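Local coordinates for ESX-1 secretion system protein EccA1 (Mycobacterium tuberculosis, PDB 4F3V) that probably acts as the EccA1 ATPase that helps power export of ESX-1 virulence factors by type VII secretion, represented here by its N-terminal TPR domain, at residues Arg150-Gly162 / Ala173-Ala185. Residues are numbered along the deposited sequence; the frame is centred on the assembly and turned at random.
Sequences RWTDVIDQVKSAG and AGVAHGVAAANLA. With SO4 (sulfate ion), chain F.
A173 starts the contact with its methyl against that of A161, CB to CB at a tight 3.4 Å, while V158 settles over the same alanine and its carbonyl. One turn on, A176 offers its methyl to V154 CG1. H177 has CG anti to the backbone N (chi1 -160°), which lays its ring across the side chain of I155 at roughly a right angle, I155 CG2 3.7 Å from H177 NE2. At the edge of this imidazole, in its plane, a water sits 2.7 Å from H177 ND1 and donates to the carbonyl O of V158, bridging segments 150-162 and 173-185. V179 CG1 touches the six-membered ring of W151 at CZ3, and A180 fits its methyl between W151 and I155, 3.6 Å from I155 CG1. N183 lies flat on the indole: the amide and ring planes are 5° apart, and N183 CB stands 3.4 Å from the centroid of the W151 five-membered ring, a CH-pi contact. The amide is pinned there by N183 ND2, which bonds back to V179 O at 2.9 Å. L184 closes the row, meeting I155 tip to tip and covering W151 CB. The axes of helices 151-158 and 173-183 come within 8.9 Å, their directions 152° apart, as in the antiparallel helical hairpins of TPR-like folds. Alanine methyls permit this close approach, and Y213 backs V179 and N183. With no direct hydrogen bond between the segments, cohesion rests on apolar packing, while the N183 amide, held by V179 O, stays oriented on the indole.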
loop_
_atom_site.group_PDB
_atom_site.type_symbol
_atom_site.label_atom_id
_atom_site.label_comp_id
_atom_site.label_asym_id
_atom_site.label_seq_id
_atom_site.Cartn_x
_atom_site.Cartn_y
_atom_site.Cartn_z
ATOM N N ARG A 150 6.142 -4.553 -12.950
ATOM C CA ARG A 150 7.210 -5.525 -12.989
ATOM C C ARG A 150 6.688 -6.876 -12.484
ATOM O O ARG A 150 6.995 -7.306 -11.367
ATOM C CB ARG A 150 8.393 -5.004 -12.182
ATOM C CG ARG A 150 9.114 -3.890 -12.926
ATOM C CD ARG A 150 10.258 -3.308 -12.106
ATOM N NE ARG A 150 11.357 -4.252 -11.898
ATOM C CZ ARG A 150 12.602 -3.900 -11.554
ATOM N NH1 ARG A 150 12.933 -2.623 -11.371
ATOM N NH2 ARG A 150 13.525 -4.834 -11.411
ATOM N N TRP A 151 5.857 -7.509 -13.313
ATOM C CA TRP A 151 5.061 -8.641 -12.850
ATOM C C TRP A 151 5.867 -9.848 -12.485
ATOM O O TRP A 151 5.514 -10.530 -11.544
ATOM C CB TRP A 151 3.990 -9.002 -13.871
ATOM C CG TRP A 151 3.142 -7.797 -14.199
ATOM C CD1 TRP A 151 3.043 -7.142 -15.410
ATOM C CD2 TRP A 151 2.301 -7.023 -13.274
ATOM N NE1 TRP A 151 2.193 -6.059 -15.312
ATOM C CE2 TRP A 151 1.713 -5.938 -14.058
ATOM C CE3 TRP A 151 1.943 -7.157 -11.946
ATOM C CZ2 TRP A 151 0.840 -5.010 -13.498
ATOM C CZ3 TRP A 151 1.086 -6.217 -11.388
ATOM C CH2 TRP A 151 0.522 -5.172 -12.156
ATOM N N THR A 152 6.942 -10.128 -13.205
ATOM C CA THR A 152 7.788 -11.261 -12.845
ATOM C C THR A 152 8.510 -11.015 -11.490
ATOM O O THR A 152 8.691 -11.943 -10.724
ATOM C CB THR A 152 8.802 -11.568 -13.955
ATOM O OG1 THR A 152 9.467 -10.349 -14.323
ATOM C CG2 THR A 152 8.081 -12.114 -15.195
ATOM N N ASP A 153 8.850 -9.761 -11.177
ATOM C CA ASP A 153 9.484 -9.443 -9.877
ATOM C C ASP A 153 8.435 -9.566 -8.745
ATOM O O ASP A 153 8.751 -10.040 -7.640
ATOM C CB ASP A 153 10.102 -8.048 -9.900
ATOM C CG ASP A 153 11.284 -7.940 -10.857
ATOM O OD1 ASP A 153 12.125 -8.856 -10.844
ATOM O OD2 ASP A 153 11.392 -6.927 -11.597
ATOM N N VAL A 154 7.186 -9.188 -9.032
ATOM C CA VAL A 154 6.099 -9.408 -8.093
ATOM C C VAL A 154 6.027 -10.887 -7.730
ATOM O O VAL A 154 6.065 -11.245 -6.562
ATOM C CB VAL A 154 4.740 -8.926 -8.642
ATOM C CG1 VAL A 154 3.596 -9.465 -7.774
ATOM C CG2 VAL A 154 4.702 -7.390 -8.712
ATOM N N ILE A 155 5.964 -11.744 -8.735
ATOM C CA ILE A 155 5.856 -13.182 -8.498
ATOM C C ILE A 155 7.058 -13.689 -7.667
ATOM O O ILE A 155 6.878 -14.415 -6.693
ATOM C CB ILE A 155 5.695 -13.961 -9.817
ATOM C CG1 ILE A 155 4.308 -13.642 -10.431
ATOM C CG2 ILE A 155 5.939 -15.463 -9.600
ATOM C CD1 ILE A 155 4.078 -14.127 -11.848
ATOM N N ASP A 156 8.270 -13.260 -8.010
ATOM C CA ASP A 156 9.437 -13.631 -7.201
ATOM C C ASP A 156 9.262 -13.322 -5.705
ATOM O O ASP A 156 9.681 -14.112 -4.851
ATOM C CB ASP A 156 10.721 -12.913 -7.674
ATOM C CG ASP A 156 11.668 -13.835 -8.386
ATOM O OD1 ASP A 156 11.243 -14.505 -9.364
ATOM O OD2 ASP A 156 12.846 -13.882 -7.963
ATOM N N GLN A 157 8.693 -12.157 -5.401
ATOM C CA GLN A 157 8.468 -11.755 -4.008
ATOM C C GLN A 157 7.368 -12.531 -3.266
ATOM O O GLN A 157 7.467 -12.758 -2.067
ATOM C CB GLN A 157 8.150 -10.262 -3.948
ATOM C CG GLN A 157 9.328 -9.393 -4.343
ATOM C CD GLN A 157 10.504 -9.554 -3.373
ATOM O OE1 GLN A 157 10.304 -9.620 -2.184
ATOM N NE2 GLN A 157 11.709 -9.604 -3.879
ATOM N N VAL A 158 6.326 -12.947 -3.969
ATOM C CA VAL A 158 5.162 -13.528 -3.290
ATOM C C VAL A 158 5.028 -15.033 -3.469
ATOM O O VAL A 158 4.161 -15.648 -2.832
ATOM C CB VAL A 158 3.854 -12.866 -3.743
ATOM C CG1 VAL A 158 3.884 -11.372 -3.436
ATOM C CG2 VAL A 158 3.573 -13.144 -5.226
ATOM N N LYS A 159 5.892 -15.639 -4.290
ATOM C CA LYS A 159 5.744 -17.064 -4.622
ATOM C C LYS A 159 5.881 -17.956 -3.398
ATOM O O LYS A 159 5.369 -19.060 -3.387
ATOM C CB LYS A 159 6.721 -17.503 -5.713
ATOM C CG LYS A 159 8.208 -17.357 -5.370
ATOM C CD LYS A 159 9.089 -17.813 -6.547
ATOM C CE LYS A 159 10.570 -17.464 -6.360
ATOM N NZ LYS A 159 11.324 -17.811 -7.609
ATOM N N SER A 160 6.571 -17.456 -2.378
ATOM C CA SER A 160 6.768 -18.128 -1.093
ATOM C C SER A 160 5.657 -17.915 -0.050
ATOM O O SER A 160 5.838 -18.285 1.113
ATOM C CB SER A 160 8.051 -17.544 -0.455
ATOM O OG SER A 160 7.904 -16.131 -0.226
ATOM N N ALA A 161 4.548 -17.286 -0.427
ATOM C CA ALA A 161 3.587 -16.779 0.549
ATOM C C ALA A 161 2.877 -17.890 1.329
ATOM O O ALA A 161 2.353 -17.649 2.409
ATOM C CB ALA A 161 2.578 -15.874 -0.137
ATOM N N GLY A 162 2.874 -19.104 0.794
ATOM C CA GLY A 162 2.328 -20.265 1.519
ATOM C C GLY A 162 2.975 -20.474 2.879
ATOM O O GLY A 162 2.367 -21.044 3.769
ATOM N N ALA A 173 -0.975 -11.661 -0.782
ATOM C CA ALA A 173 0.089 -12.096 -1.653
ATOM C C ALA A 173 -0.441 -12.957 -2.802
ATOM O O ALA A 173 0.057 -12.853 -3.929
ATOM C CB ALA A 173 1.128 -12.865 -0.858
ATOM N N GLY A 174 -1.419 -13.807 -2.504
ATOM C CA GLY A 174 -2.123 -14.592 -3.511
ATOM C C GLY A 174 -2.839 -13.713 -4.528
ATOM O O GLY A 174 -2.805 -13.995 -5.721
ATOM N N VAL A 175 -3.453 -12.627 -4.061
ATOM C CA VAL A 175 -4.004 -11.630 -4.973
ATOM C C VAL A 175 -2.916 -11.036 -5.879
ATOM O O VAL A 175 -3.088 -10.952 -7.108
ATOM C CB VAL A 175 -4.735 -10.507 -4.221
ATOM C CG1 VAL A 175 -5.281 -9.485 -5.235
ATOM C CG2 VAL A 175 -5.875 -11.086 -3.376
ATOM N N ALA A 176 -1.779 -10.641 -5.293
ATOM C CA ALA A 176 -0.667 -10.093 -6.110
ATOM C C ALA A 176 -0.161 -11.092 -7.138
ATOM O O ALA A 176 0.123 -10.725 -8.292
ATOM C CB ALA A 176 0.481 -9.582 -5.233
ATOM N N HIS A 177 -0.087 -12.359 -6.738
ATOM C CA HIS A 177 0.385 -13.419 -7.611
ATOM C C HIS A 177 -0.606 -13.571 -8.779
ATOM O O HIS A 177 -0.209 -13.663 -9.956
ATOM C CB HIS A 177 0.536 -14.723 -6.813
ATOM C CG HIS A 177 1.457 -15.745 -7.466
ATOM N ND1 HIS A 177 2.161 -16.659 -6.761
ATOM C CD2 HIS A 177 1.760 -15.972 -8.803
ATOM C CE1 HIS A 177 2.872 -17.415 -7.610
ATOM N NE2 HIS A 177 2.623 -16.989 -8.856
ATOM N N GLY A 178 -1.907 -13.546 -8.467
ATOM C CA GLY A 178 -2.973 -13.651 -9.500
ATOM C C GLY A 178 -3.039 -12.484 -10.454
ATOM O O GLY A 178 -3.194 -12.679 -11.659
ATOM N N VAL A 179 -2.897 -11.263 -9.916
ATOM C CA VAL A 179 -2.826 -10.064 -10.731
ATOM C C VAL A 179 -1.628 -10.095 -11.686
ATOM O O VAL A 179 -1.765 -9.782 -12.880
ATOM C CB VAL A 179 -2.845 -8.809 -9.852
ATOM C CG1 VAL A 179 -2.485 -7.568 -10.655
ATOM C CG2 VAL A 179 -4.241 -8.677 -9.188
ATOM N N ALA A 180 -0.453 -10.425 -11.145
ATOM C CA ALA A 180 0.764 -10.561 -11.946
ATOM C C ALA A 180 0.558 -11.601 -13.069
ATOM O O ALA A 180 0.894 -11.356 -14.232
ATOM C CB ALA A 180 1.966 -10.930 -11.049
ATOM N N ALA A 181 -0.019 -12.759 -12.731
ATOM C CA ALA A 181 -0.331 -13.793 -13.752
ATOM C C ALA A 181 -1.239 -13.285 -14.863
ATOM O O ALA A 181 -0.959 -13.481 -16.041
ATOM C CB ALA A 181 -0.958 -15.014 -13.115
ATOM N N ALA A 182 -2.308 -12.597 -14.487
ATOM C CA ALA A 182 -3.235 -12.008 -15.461
ATOM C C ALA A 182 -2.542 -11.029 -16.408
ATOM O O ALA A 182 -2.753 -11.083 -17.624
ATOM C CB ALA A 182 -4.384 -11.338 -14.735
ATOM N N ASN A 183 -1.681 -10.179 -15.859
ATOM C CA ASN A 183 -0.967 -9.202 -16.657
ATOM C C ASN A 183 0.081 -9.825 -17.591
ATOM O O ASN A 183 0.559 -9.166 -18.511
ATOM C CB ASN A 183 -0.344 -8.142 -15.744
ATOM C CG ASN A 183 -1.335 -7.064 -15.330
ATOM O OD1 ASN A 183 -1.651 -6.189 -16.118
ATOM N ND2 ASN A 183 -1.812 -7.118 -14.099
ATOM N N LEU A 184 0.459 -11.071 -17.309
ATOM C CA LEU A 184 1.342 -11.852 -18.157
ATOM C C LEU A 184 0.555 -12.816 -19.083
ATOM O O LEU A 184 1.143 -13.704 -19.713
ATOM C CB LEU A 184 2.336 -12.640 -17.293
ATOM C CG LEU A 184 3.360 -11.814 -16.493
ATOM C CD1 LEU A 184 4.009 -12.640 -15.382
ATOM C CD2 LEU A 184 4.408 -11.196 -17.425
ATOM N N ALA A 185 -0.758 -12.626 -19.167
ATOM C CA ALA A 185 -1.626 -13.433 -20.023
ATOM C C ALA A 185 -1.702 -14.911 -19.614
ATOM O O ALA A 185 -2.055 -15.771 -20.428
ATOM C CB ALA A 185 -1.209 -13.297 -21.494
HETATM S S SO4 F . 16.361 -2.923 -10.690
HETATM O O1 SO4 F . 16.758 -3.978 -11.659
HETATM O O2 SO4 F . 15.611 -1.880 -11.417
HETATM O O3 SO4 F . 15.569 -3.547 -9.582
HETATM O O4 SO4 F . 17.562 -2.288 -10.110
HETATM O O HOH W 1 1.903 -16.588 -4.060
#